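Local structure of CurH (Lyngbya majuscula, 3KG7) at residues R10-N14 against I25-D29; C142-L148 against Q173-G177; A158-L162 against G223-A227; V231-S237 against F275-F281. The protein probably catalyses, as the dehydratase domain of a curacin polyketide synthase module, the loss of water from a beta-hydroxyacyl intermediate to leave a double bond. All blocks are in the same frame, centred on the assembly; numbering follows the deposited sequence.

Interaction 1 of 4, residues R10-N14 against I25-D29; sequences RLLGN and IYHQD
Asn14 and His27 form an antiparallel hydrogen-bonded pair, their CA atoms 5.2 Å apart, where the chain leaves the irregular turns of 10-13 and joins strand 24-30 at the edge of the N-terminal hotdog. Asn14 N reaches His27 O at 2.9 Å, and His27 N returns the bond to Asn14 O. The asparagine adds a third bond, since its ND2 also donates to His27 O, at 3.2 Å; the two donors come from opposite faces of that carbonyl. Asn14 CB lies over a face of the imidazole, whose first torsion of 63° turns the ring back across the strand pair; Leu16 of the second subunit packs on this histidine. On the other side of the strand Leu12 lays CD1 on a face of the Tyr26 ring, 4.0 Å from its centroid, an apolar CH-pi contact that suits the buried position against helix 52-62, where Met57 touches Leu12. Between them Gly13 passes with its CA 3.7 Å from Gln28 CB, where any side chain would collide. Gln28 stretches along the turn, its OE1 held by His35, and its NE2 donates to Leu11 O at 2.9 Å, with that oxygen 14° from the amide plane.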
loop_
_atom_site.group_PDB
_atom_site.type_symbol
_atom_site.label_atom_id
_atom_site.label_comp_id
_atom_site.label_asym_id
_atom_site.label_seq_id
_atom_site.Cartn_x
_atom_site.Cartn_y
_atom_site.Cartn_z
ATOM N N ARG C 10 15.190 -1.178 8.049
ATOM C CA ARG C 10 16.000 0.039 7.908
ATOM C C ARG C 10 16.121 0.550 6.474
ATOM O O ARG C 10 16.039 1.759 6.233
ATOM C CB ARG C 10 17.407 -0.159 8.483
ATOM C CG ARG C 10 17.728 0.779 9.618
ATOM C CD ARG C 10 19.199 1.166 9.666
ATOM N NE ARG C 10 19.356 2.596 9.928
ATOM C CZ ARG C 10 19.246 3.172 11.125
ATOM N NH1 ARG C 10 18.981 2.449 12.207
ATOM N NH2 ARG C 10 19.396 4.485 11.240
ATOM N N LEU C 11 16.328 -0.372 5.531
ATOM C CA LEU C 11 16.554 -0.011 4.139
ATOM C C LEU C 11 15.259 0.192 3.347
ATOM O O LEU C 11 15.112 1.192 2.648
ATOM C CB LEU C 11 17.447 -1.047 3.453
ATOM C CG LEU C 11 17.843 -0.803 1.992
ATOM C CD1 LEU C 11 18.794 0.346 1.860
ATOM C CD2 LEU C 11 18.470 -2.055 1.407
ATOM N N LEU C 12 14.325 -0.747 3.461
ATOM C CA LEU C 12 13.133 -0.728 2.625
ATOM C C LEU C 12 11.950 0.043 3.219
ATOM O O LEU C 12 11.084 0.515 2.483
ATOM C CB LEU C 12 12.711 -2.156 2.283
ATOM C CG LEU C 12 13.498 -2.873 1.189
ATOM C CD1 LEU C 12 13.008 -4.294 1.100
ATOM C CD2 LEU C 12 13.335 -2.186 -0.141
ATOM N N GLY C 13 11.914 0.167 4.539
ATOM C CA GLY C 13 10.768 0.760 5.206
ATOM C C GLY C 13 9.687 -0.267 5.460
ATOM O O GLY C 13 9.975 -1.440 5.747
ATOM N N ASN C 14 8.442 0.183 5.335
ATOM C CA ASN C 14 7.280 -0.637 5.618
ATOM C C ASN C 14 6.809 -1.419 4.416
ATOM O O ASN C 14 6.692 -0.865 3.330
ATOM C CB ASN C 14 6.139 0.245 6.105
ATOM C CG ASN C 14 6.467 0.948 7.374
ATOM O OD1 ASN C 14 6.257 0.418 8.463
ATOM N ND2 ASN C 14 6.983 2.159 7.251
ATOM N N ILE C 25 4.306 -2.841 -1.920
ATOM C CA ILE C 25 4.868 -1.496 -1.795
ATOM C C ILE C 25 5.731 -1.464 -0.562
ATOM O O ILE C 25 5.307 -1.907 0.499
ATOM C CB ILE C 25 3.804 -0.374 -1.641
ATOM C CG1 ILE C 25 2.728 -0.470 -2.709
ATOM C CG2 ILE C 25 4.445 1.015 -1.741
ATOM C CD1 ILE C 25 1.516 0.388 -2.395
ATOM N N TYR C 26 6.942 -0.941 -0.714
ATOM C CA TYR C 26 7.781 -0.608 0.412
ATOM C C TYR C 26 7.830 0.911 0.563
ATOM O O TYR C 26 8.357 1.619 -0.299
ATOM C CB TYR C 26 9.169 -1.190 0.216
ATOM C CG TYR C 26 9.189 -2.702 0.076
ATOM C CD1 TYR C 26 9.422 -3.524 1.190
ATOM C CD2 TYR C 26 8.990 -3.314 -1.172
ATOM C CE1 TYR C 26 9.446 -4.912 1.071
ATOM C CE2 TYR C 26 9.014 -4.711 -1.300
ATOM C CZ TYR C 26 9.245 -5.497 -0.175
ATOM O OH TYR C 26 9.272 -6.871 -0.290
ATOM N N HIS C 27 7.256 1.417 1.649
ATOM C CA HIS C 27 7.171 2.858 1.833
ATOM C C HIS C 27 7.857 3.329 3.099
ATOM O O HIS C 27 7.730 2.703 4.147
ATOM C CB HIS C 27 5.718 3.325 1.775
ATOM C CG HIS C 27 4.850 2.768 2.855
ATOM N ND1 HIS C 27 4.425 3.524 3.929
ATOM C CD2 HIS C 27 4.309 1.537 3.022
ATOM C CE1 HIS C 27 3.660 2.782 4.711
ATOM N NE2 HIS C 27 3.574 1.573 4.185
ATOM N N GLN C 28 8.591 4.432 2.988
ATOM C CA GLN C 28 9.290 5.033 4.124
ATOM C C GLN C 28 9.508 6.509 3.878
ATOM O O GLN C 28 9.397 6.980 2.747
ATOM C CB GLN C 28 10.656 4.379 4.329
ATOM C CG GLN C 28 11.669 4.738 3.251
ATOM C CD GLN C 28 12.885 3.849 3.275
ATOM O OE1 GLN C 28 13.474 3.623 4.331
ATOM N NE2 GLN C 28 13.273 3.335 2.109
ATOM N N ASP C 29 9.846 7.227 4.941
ATOM C CA ASP C 29 10.241 8.617 4.821
ATOM C C ASP C 29 11.755 8.711 4.869
ATOM O O ASP C 29 12.376 8.336 5.868
ATOM C CB ASP C 29 9.576 9.462 5.911
ATOM C CG ASP C 29 8.090 9.676 5.649
ATOM O OD1 ASP C 29 7.584 10.779 5.932
ATOM O OD2 ASP C 29 7.423 8.747 5.140
HETATM O O HOH W 1 11.150 2.322 0.818
#

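Interaction 2 of 4, residues C142-L148 against Q173-G177; sequences CEQLRPL and QAWIG
Cys142 sets its sulfur over one face of the Trp175 indole, SG standing 3.8 Å from the centroid of the six-membered ring and 19° off the ring normal, a sulfur-aromatic contact made by the last turn of helix 138-144. Cys142 SG lies beside its backbone N (chi1 -53°), which brings the sulfur over the ring. Trp175 CG lies anti to the carbonyl carbon (chi1 -62°), which directs the indole toward the helix end, and Gln173 CG lies against the opposite face. Pro147 crosses the five-membered part obliquely, CG of its compact ring 3.5 Å from Trp175 NE1. Leu145 meets the tryptophan nearly at a right angle, Leu145 CD1 3.8 Å from Trp175 CB, while its other methyl, CD2, rests 3.8 Å from Gly177 N, where a side chain on the glycine would collide with it. Segment 146-147 is a short, weakly bonded antiparallel strand of the C-terminal hotdog half, outermost within this chain and laid beside strand 171-176. Pro147, which has no N-H to give, is tolerated in its non-hydrogen-bonded pair with Trp175, and the step beyond is tied by Leu148 N to Ala174 O at 2.7 Å. Replacing Trp175 with an alanine would probably leave the Cys142 thiol and the Pro147 ring without their common partner and open a gap between the helix end and the strand. Leu148 turns to the other side of the strand, where CD1 sits between Ala174 CB and Ile176 CB, 3.7 Å from the latter; Phe216 and Leu211 extend this apolar patch.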
loop_
_atom_site.group_PDB
_atom_site.type_symbol
_atom_site.label_atom_id
_atom_site.label_comp_id
_atom_site.label_asym_id
_atom_site.label_seq_id
_atom_site.Cartn_x
_atom_site.Cartn_y
_atom_site.Cartn_z
ATOM N N CYS C 142 47.629 -8.588 -6.851
ATOM C CA CYS C 142 48.262 -7.511 -6.091
ATOM C C CYS C 142 49.785 -7.587 -6.137
ATOM O O CYS C 142 50.467 -6.817 -5.459
ATOM C CB CYS C 142 47.786 -7.530 -4.638
ATOM S SG CYS C 142 46.001 -7.528 -4.446
ATOM N N GLU C 143 50.308 -8.521 -6.931
ATOM C CA GLU C 143 51.750 -8.658 -7.132
ATOM C C GLU C 143 52.146 -8.264 -8.561
ATOM O O GLU C 143 53.334 -8.116 -8.864
ATOM C CB GLU C 143 52.214 -10.083 -6.798
ATOM C CG GLU C 143 53.654 -10.171 -6.283
ATOM C CD GLU C 143 54.013 -11.539 -5.711
ATOM O OE1 GLU C 143 55.186 -11.949 -5.850
ATOM O OE2 GLU C 143 53.136 -12.203 -5.120
ATOM N N GLN C 144 51.147 -8.086 -9.429
ATOM C CA GLN C 144 51.377 -7.648 -10.816
ATOM C C GLN C 144 50.810 -6.249 -11.093
ATOM O O GLN C 144 51.127 -5.621 -12.108
ATOM C CB GLN C 144 50.828 -8.672 -11.822
ATOM C CG GLN C 144 49.310 -8.862 -11.783
ATOM C CD GLN C 144 48.748 -9.406 -13.086
ATOM O OE1 GLN C 144 49.442 -10.090 -13.844
ATOM N NE2 GLN C 144 47.481 -9.100 -13.352
ATOM N N LEU C 145 49.967 -5.769 -10.188
ATOM C CA LEU C 145 49.457 -4.411 -10.286
ATOM C C LEU C 145 50.324 -3.460 -9.458
ATOM O O LEU C 145 51.366 -3.861 -8.931
ATOM C CB LEU C 145 47.983 -4.358 -9.873
ATOM C CG LEU C 145 47.026 -5.168 -10.760
ATOM C CD1 LEU C 145 45.651 -5.248 -10.129
ATOM C CD2 LEU C 145 46.938 -4.611 -12.184
ATOM N N ARG C 146 49.910 -2.197 -9.376
ATOM C CA ARG C 146 50.631 -1.191 -8.594
ATOM C C ARG C 146 49.648 -0.371 -7.757
ATOM O O ARG C 146 48.831 0.368 -8.313
ATOM C CB ARG C 146 51.481 -0.289 -9.503
ATOM C CG ARG C 146 52.676 -1.003 -10.120
ATOM C CD ARG C 146 53.335 -0.181 -11.283
ATOM N NE ARG C 146 53.650 -1.131 -12.405
ATOM C CZ ARG C 146 54.728 -2.026 -12.378
ATOM N NH1 ARG C 146 55.618 -2.127 -11.284
ATOM N NH2 ARG C 146 54.904 -2.840 -13.462
ATOM N N PRO C 147 49.723 -0.508 -6.415
ATOM C CA PRO C 147 48.792 0.116 -5.467
ATOM C C PRO C 147 48.654 1.628 -5.631
ATOM O O PRO C 147 49.603 2.303 -6.038
ATOM C CB PRO C 147 49.410 -0.210 -4.103
ATOM C CG PRO C 147 50.194 -1.439 -4.331
ATOM C CD PRO C 147 50.752 -1.301 -5.714
ATOM N N LEU C 148 47.470 2.139 -5.309
ATOM C CA LEU C 148 47.170 3.562 -5.411
ATOM C C LEU C 148 47.172 4.242 -4.053
ATOM O O LEU C 148 46.896 3.618 -3.026
ATOM C CB LEU C 148 45.799 3.767 -6.056
ATOM C CG LEU C 148 45.715 3.941 -7.570
ATOM C CD1 LEU C 148 44.555 3.116 -8.114
ATOM C CD2 LEU C 148 45.563 5.421 -7.928
ATOM N N GLN C 173 41.581 -0.287 -0.238
ATOM C CA GLN C 173 42.774 -0.224 -1.086
ATOM C C GLN C 173 42.405 -0.260 -2.568
ATOM O O GLN C 173 41.424 -0.896 -2.956
ATOM C CB GLN C 173 43.731 -1.372 -0.743
ATOM C CG GLN C 173 45.178 -1.156 -1.176
ATOM C CD GLN C 173 45.916 -0.148 -0.313
ATOM O OE1 GLN C 173 45.661 -0.034 0.887
ATOM N NE2 GLN C 173 46.842 0.587 -0.922
ATOM N N ALA C 174 43.195 0.424 -3.388
ATOM C CA ALA C 174 42.961 0.464 -4.826
ATOM C C ALA C 174 44.218 0.104 -5.619
ATOM O O ALA C 174 45.320 0.541 -5.283
ATOM C CB ALA C 174 42.449 1.831 -5.231
ATOM N N TRP C 175 44.045 -0.704 -6.662
ATOM C CA TRP C 175 45.134 -1.026 -7.580
ATOM C C TRP C 175 44.738 -0.668 -9.010
ATOM O O TRP C 175 43.556 -0.677 -9.355
ATOM C CB TRP C 175 45.496 -2.508 -7.497
ATOM C CG TRP C 175 45.996 -2.973 -6.152
ATOM C CD1 TRP C 175 47.298 -3.047 -5.743
ATOM C CD2 TRP C 175 45.203 -3.453 -5.055
ATOM N NE1 TRP C 175 47.366 -3.533 -4.458
ATOM C CE2 TRP C 175 46.094 -3.789 -4.012
ATOM C CE3 TRP C 175 43.828 -3.633 -4.852
ATOM C CZ2 TRP C 175 45.654 -4.291 -2.780
ATOM C CZ3 TRP C 175 43.393 -4.132 -3.626
ATOM C CH2 TRP C 175 44.304 -4.455 -2.608
ATOM N N ILE C 176 45.735 -0.363 -9.836
ATOM C CA ILE C 176 45.503 0.014 -11.231
ATOM C C ILE C 176 46.539 -0.588 -12.193
ATOM O O ILE C 176 47.740 -0.601 -11.910
ATOM C CB ILE C 176 45.425 1.568 -11.398
ATOM C CG1 ILE C 176 44.807 1.957 -12.746
ATOM C CG2 ILE C 176 46.792 2.241 -11.190
ATOM C CD1 ILE C 176 43.300 1.926 -12.745
ATOM N N GLY C 177 46.050 -1.104 -13.315
ATOM C CA GLY C 177 46.901 -1.536 -14.413
ATOM C C GLY C 177 46.557 -0.731 -15.649
ATOM O O GLY C 177 45.757 0.209 -15.582
#

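Interaction 3 of 4, residues A158-L162 against G223-A227; sequences ASISL and GVFWA
Ile160, Phe225 and Gly223 carry this contact, and the isoleucine is the pivot. Its CG2 branch lies beside the backbone N and points across to segment 223-227, 3.5 Å from Val224 O and 4.2 Å from Trp226 CD1, so that the branched side chain meets the indole at about a right angle; Phe218 also meets Trp226, in an edge-to-face ring contact. The carbonyl of Ile160 works in the other direction. Its O lies at the edge of the Phe225 ring, near the ring plane and 3.4 Å from Phe225 CD1, where the slightly positive ring hydrogens face the oxygen. Phe225 CG stands opposite its own backbone N (chi1 -177°), which carries the ring toward Leu162, whose CB is 4.1 Å from Phe225 CE1; Val43 of strand 41-43 adds to this apolar setting. The arrangement is the exit of helix 150-159, closed by a Schellman motif with Ser161 in the left-handed C-prime position, docked against the start of strand 225-236 in the C-terminal hotdog half. Gly223 accompanies it: Ser159 O takes a CA-H...O contact from Gly223 CA at 3.4 Å, and at phi 91° a side chain would press on the carbonyl oxygen of the preceding residue, so glycine fits best. Gly223 O receives a weak hydrogen bond from the hydroxyl of Ser161, OG to O 3.3 Å. Tyr44 ties both segments from outside, with its OH accepting from Phe225 N and its backbone bonded to Ser161.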
loop_
_atom_site.group_PDB
_atom_site.type_symbol
_atom_site.label_atom_id
_atom_site.label_comp_id
_atom_site.label_asym_id
_atom_site.label_seq_id
_atom_site.Cartn_x
_atom_site.Cartn_y
_atom_site.Cartn_z
ATOM N N ALA C 158 36.514 14.845 -6.452
ATOM C CA ALA C 158 36.329 16.262 -6.147
ATOM C C ALA C 158 36.299 17.098 -7.421
ATOM O O ALA C 158 35.630 18.134 -7.474
ATOM C CB ALA C 158 37.414 16.755 -5.207
ATOM N N SER C 159 37.010 16.619 -8.443
ATOM C CA SER C 159 37.113 17.293 -9.735
ATOM C C SER C 159 35.842 17.179 -10.567
ATOM O O SER C 159 35.634 17.952 -11.512
ATOM C CB SER C 159 38.293 16.729 -10.520
ATOM O OG SER C 159 39.526 17.068 -9.895
ATOM N N ILE C 160 35.003 16.212 -10.217
ATOM C CA ILE C 160 33.698 16.079 -10.838
ATOM C C ILE C 160 32.599 16.373 -9.811
ATOM O O ILE C 160 31.469 15.890 -9.926
ATOM C CB ILE C 160 33.537 14.707 -11.518
ATOM C CG1 ILE C 160 33.925 13.572 -10.551
ATOM C CG2 ILE C 160 34.422 14.672 -12.795
ATOM C CD1 ILE C 160 33.367 12.199 -10.903
ATOM N N SER C 161 32.954 17.192 -8.817
ATOM C CA SER C 161 32.050 17.636 -7.735
ATOM C C SER C 161 31.458 16.513 -6.887
ATOM O O SER C 161 30.314 16.602 -6.441
ATOM C CB SER C 161 30.929 18.541 -8.274
ATOM O OG SER C 161 31.349 19.890 -8.362
ATOM N N LEU C 162 32.244 15.463 -6.664
ATOM C CA LEU C 162 31.824 14.320 -5.848
ATOM C C LEU C 162 32.713 14.204 -4.611
ATOM O O LEU C 162 33.943 14.244 -4.721
ATOM C CB LEU C 162 31.866 13.020 -6.665
ATOM C CG LEU C 162 31.656 11.646 -5.983
ATOM C CD1 LEU C 162 30.275 11.498 -5.298
ATOM C CD2 LEU C 162 31.877 10.483 -6.970
ATOM N N GLY C 223 34.265 20.369 -13.715
ATOM C CA GLY C 223 33.479 20.345 -12.476
ATOM C C GLY C 223 32.197 19.540 -12.607
ATOM O O GLY C 223 31.577 19.173 -11.605
ATOM N N VAL C 224 31.812 19.268 -13.852
ATOM C CA VAL C 224 30.569 18.578 -14.193
ATOM C C VAL C 224 30.611 17.116 -13.757
ATOM O O VAL C 224 31.600 16.423 -13.987
ATOM C CB VAL C 224 30.282 18.688 -15.718
ATOM C CG1 VAL C 224 29.176 17.726 -16.161
ATOM C CG2 VAL C 224 29.932 20.132 -16.095
ATOM N N PHE C 225 29.523 16.666 -13.132
ATOM C CA PHE C 225 29.397 15.307 -12.584
ATOM C C PHE C 225 29.055 14.259 -13.644
ATOM O O PHE C 225 28.357 14.549 -14.619
ATOM C CB PHE C 225 28.326 15.308 -11.481
ATOM C CG PHE C 225 28.139 13.986 -10.786
ATOM C CD1 PHE C 225 29.196 13.369 -10.115
ATOM C CD2 PHE C 225 26.880 13.378 -10.761
ATOM C CE1 PHE C 225 29.007 12.145 -9.453
ATOM C CE2 PHE C 225 26.679 12.162 -10.101
ATOM C CZ PHE C 225 27.742 11.543 -9.447
ATOM N N TRP C 226 29.562 13.043 -13.440
ATOM C CA TRP C 226 29.189 11.870 -14.239
ATOM C C TRP C 226 28.126 11.054 -13.494
ATOM O O TRP C 226 28.460 10.265 -12.604
ATOM C CB TRP C 226 30.408 10.974 -14.492
ATOM C CG TRP C 226 31.362 11.410 -15.575
ATOM C CD1 TRP C 226 32.585 11.995 -15.399
ATOM C CD2 TRP C 226 31.195 11.253 -16.993
ATOM N NE1 TRP C 226 33.184 12.229 -16.617
ATOM C CE2 TRP C 226 32.354 11.783 -17.611
ATOM C CE3 TRP C 226 30.179 10.727 -17.802
ATOM C CZ2 TRP C 226 32.524 11.802 -19.005
ATOM C CZ3 TRP C 226 30.350 10.745 -19.191
ATOM C CH2 TRP C 226 31.514 11.280 -19.774
ATOM N N ALA C 227 26.858 11.242 -13.863
ATOM C CA ALA C 227 25.731 10.566 -13.202
ATOM C C ALA C 227 25.413 9.205 -13.811
ATOM O O ALA C 227 25.277 9.096 -15.033
ATOM C CB ALA C 227 24.493 11.437 -13.236
#

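Interaction 4 of 4, residues V231-S237 against F275-F281; sequences VKEMTLS and FGRINGF
Neighbouring antiparallel strands of the C-terminal hotdog meet here, with Glu233 to Leu236 running at 173° to Phe275 to Asn279. Thr235 N donates to Arg277 O and Arg277 N to Thr235 O, each at 2.9 Å, while Asn279 N to Glu233 O ties the next hydrogen-bonded pair. At that pair Lys232 and Glu233 both face Asn279, a classic beta bulge. Met234, modelled as selenomethionine, holds CG anti to the backbone N (chi1 -151°) and 3.5 Å from Ile278 CG1; the bends beyond fold its CE onto the same isoleucine. Leu236 CD1 is 3.7 Å from Phe275 CD2; Gly276 makes room, since a CB there would strike that same methyl. Val231 CG2 touches Phe281 CD2 at 3.6 Å. At the end of the pair Phe275 O accepts both Ser237 N, at 2.7 Å, and Ser237 OG, at 3.2 Å, the hydroxyl coming from above the carbonyl plane. An alanine in place of Ser237 takes away the hydroxyl and would probably leave the Phe275 carbonyl more weakly gripped, by one N-H from this strand. The paired N-H and C=O groups fix the register, while Met234, Leu236 and Ile278 face the buried side and Thr235, Arg277 and Asn279 the partly exposed one.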
loop_
_atom_site.group_PDB
_atom_site.type_symbol
_atom_site.label_atom_id
_atom_site.label_comp_id
_atom_site.label_asym_id
_atom_site.label_seq_id
_atom_site.Cartn_x
_atom_site.Cartn_y
_atom_site.Cartn_z
ATOM N N VAL C 231 21.961 0.625 -16.188
ATOM C CA VAL C 231 22.735 -0.595 -15.974
ATOM C C VAL C 231 22.026 -1.729 -16.705
ATOM O O VAL C 231 20.844 -1.977 -16.465
ATOM C CB VAL C 231 22.845 -0.949 -14.466
ATOM C CG1 VAL C 231 23.573 -2.282 -14.268
ATOM C CG2 VAL C 231 23.548 0.155 -13.701
ATOM N N LYS C 232 22.739 -2.405 -17.599
ATOM C CA LYS C 232 22.157 -3.500 -18.367
ATOM C C LYS C 232 21.702 -4.631 -17.450
ATOM O O LYS C 232 20.531 -4.995 -17.454
ATOM C CB LYS C 232 23.156 -4.002 -19.413
ATOM C CG LYS C 232 22.764 -5.302 -20.119
ATOM C CD LYS C 232 21.791 -5.087 -21.277
ATOM C CE LYS C 232 21.368 -6.426 -21.864
ATOM N NZ LYS C 232 20.734 -6.266 -23.195
ATOM N N GLU C 233 22.629 -5.165 -16.658
ATOM C CA GLU C 233 22.329 -6.278 -15.757
ATOM C C GLU C 233 23.156 -6.185 -14.484
ATOM O O GLU C 233 24.293 -5.702 -14.498
ATOM C CB GLU C 233 22.544 -7.633 -16.461
ATOM C CG GLU C 233 22.426 -8.865 -15.552
ATOM C CD GLU C 233 21.509 -9.955 -16.113
ATOM O OE1 GLU C 233 20.589 -9.623 -16.894
ATOM O OE2 GLU C 233 21.689 -11.143 -15.754
HETATM N N MSE C 234 22.565 -6.637 -13.384
HETATM C CA MSE C 234 23.269 -6.764 -12.119
HETATM C C MSE C 234 22.840 -8.072 -11.463
HETATM O O MSE C 234 21.655 -8.309 -11.237
HETATM C CB MSE C 234 22.989 -5.563 -11.209
HETATM C CG MSE C 234 24.122 -5.232 -10.241
HETATM SE SE MSE C 234 23.967 -6.098 -8.496
HETATM C CE MSE C 234 25.844 -6.326 -8.002
ATOM N N THR C 235 23.808 -8.938 -11.194
ATOM C CA THR C 235 23.521 -10.206 -10.529
ATOM C C THR C 235 24.260 -10.284 -9.214
ATOM O O THR C 235 25.364 -9.749 -9.079
ATOM C CB THR C 235 23.956 -11.413 -11.363
ATOM O OG1 THR C 235 25.388 -11.443 -11.448
ATOM C CG2 THR C 235 23.343 -11.354 -12.756
ATOM N N LEU C 236 23.654 -10.959 -8.247
ATOM C CA LEU C 236 24.314 -11.231 -6.985
ATOM C C LEU C 236 23.878 -12.604 -6.477
ATOM O O LEU C 236 22.677 -12.876 -6.369
ATOM C CB LEU C 236 24.002 -10.128 -5.970
ATOM C CG LEU C 236 24.692 -10.254 -4.611
ATOM C CD1 LEU C 236 26.216 -10.174 -4.752
ATOM C CD2 LEU C 236 24.167 -9.208 -3.645
ATOM N N SER C 237 24.852 -13.465 -6.181
ATOM C CA SER C 237 24.568 -14.850 -5.787
ATOM C C SER C 237 24.304 -14.990 -4.296
ATOM O O SER C 237 23.473 -15.800 -3.891
ATOM C CB SER C 237 25.708 -15.790 -6.172
ATOM O OG SER C 237 26.072 -15.619 -7.523
ATOM N N PHE C 275 31.042 -13.671 -7.179
ATOM C CA PHE C 275 29.740 -13.928 -6.560
ATOM C C PHE C 275 28.683 -12.900 -6.977
ATOM O O PHE C 275 27.523 -12.986 -6.571
ATOM C CB PHE C 275 29.871 -14.021 -5.032
ATOM C CG PHE C 275 30.202 -12.717 -4.368
ATOM C CD1 PHE C 275 31.481 -12.165 -4.475
ATOM C CD2 PHE C 275 29.236 -12.040 -3.630
ATOM C CE1 PHE C 275 31.792 -10.957 -3.869
ATOM C CE2 PHE C 275 29.536 -10.826 -3.017
ATOM C CZ PHE C 275 30.821 -10.284 -3.135
ATOM N N GLY C 276 29.088 -11.935 -7.794
ATOM C CA GLY C 276 28.166 -10.963 -8.355
ATOM C C GLY C 276 28.823 -10.162 -9.456
ATOM O O GLY C 276 30.053 -10.135 -9.560
ATOM N N ARG C 277 28.013 -9.525 -10.296
ATOM C CA ARG C 277 28.554 -8.664 -11.347
ATOM C C ARG C 277 27.594 -7.560 -11.750
ATOM O O ARG C 277 26.379 -7.683 -11.576
ATOM C CB ARG C 277 28.991 -9.475 -12.575
ATOM C CG ARG C 277 27.858 -10.136 -13.348
ATOM C CD ARG C 277 28.395 -10.910 -14.542
ATOM N NE ARG C 277 29.295 -10.087 -15.354
ATOM C CZ ARG C 277 30.169 -10.567 -16.238
ATOM N NH1 ARG C 277 30.277 -11.877 -16.437
ATOM N NH2 ARG C 277 30.940 -9.731 -16.925
ATOM N N ILE C 278 28.165 -6.478 -12.273
ATOM C CA ILE C 278 27.412 -5.351 -12.799
ATOM C C ILE C 278 27.837 -5.171 -14.252
ATOM O O ILE C 278 29.006 -4.885 -14.530
ATOM C CB ILE C 278 27.700 -4.047 -12.000
ATOM C CG1 ILE C 278 27.445 -4.265 -10.504
ATOM C CG2 ILE C 278 26.862 -2.869 -12.529
ATOM C CD1 ILE C 278 28.230 -3.362 -9.611
ATOM N N ASN C 279 26.893 -5.364 -15.172
ATOM C CA ASN C 279 27.159 -5.218 -16.605
ATOM C C ASN C 279 26.540 -3.969 -17.216
ATOM O O ASN C 279 25.387 -3.631 -16.952
ATOM C CB ASN C 279 26.698 -6.449 -17.391
ATOM C CG ASN C 279 27.417 -7.707 -16.971
ATOM O OD1 ASN C 279 28.624 -7.841 -17.168
ATOM N ND2 ASN C 279 26.674 -8.646 -16.392
ATOM N N GLY C 280 27.326 -3.294 -18.046
ATOM C CA GLY C 280 26.857 -2.117 -18.761
ATOM C C GLY C 280 26.551 -0.931 -17.871
ATOM O O GLY C 280 25.630 -0.166 -18.160
ATOM N N PHE C 281 27.326 -0.784 -16.792
ATOM C CA PHE C 281 27.198 0.357 -15.881
ATOM C C PHE C 281 27.524 1.651 -16.618
ATOM O O PHE C 281 28.690 1.934 -16.910
ATOM C CB PHE C 281 28.106 0.194 -14.649
ATOM C CG PHE C 281 27.956 1.301 -13.628
ATOM C CD1 PHE C 281 28.923 2.299 -13.511
ATOM C CD2 PHE C 281 26.844 1.350 -12.783
ATOM C CE1 PHE C 281 28.781 3.334 -12.565
ATOM C CE2 PHE C 281 26.702 2.380 -11.833
ATOM C CZ PHE C 281 27.673 3.369 -11.727
#

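How the interactions relate
From the N terminus, interaction 1 closes a short hairpin-like loop of ten residues at an edge of the first hotdog half, before any of the others opens. Interactions 2 and 3 follow and cross: 142-148 pairs with 173-177, while 158-162, which lies between them, waits for 223-227, so the helix 150-159 region is held both at the 146-147 edge and at the start of strand 225-236. Interaction 4 takes up that same strand further along and joins it to 274-286, in series after interaction 3. Since strand 225-236 also borders strand 66-73, interaction 4 sits near the junction of the two halves, whereas interactions 1 and 2, with centres about 39 Å apart, lie on opposite sides of the chain's centre.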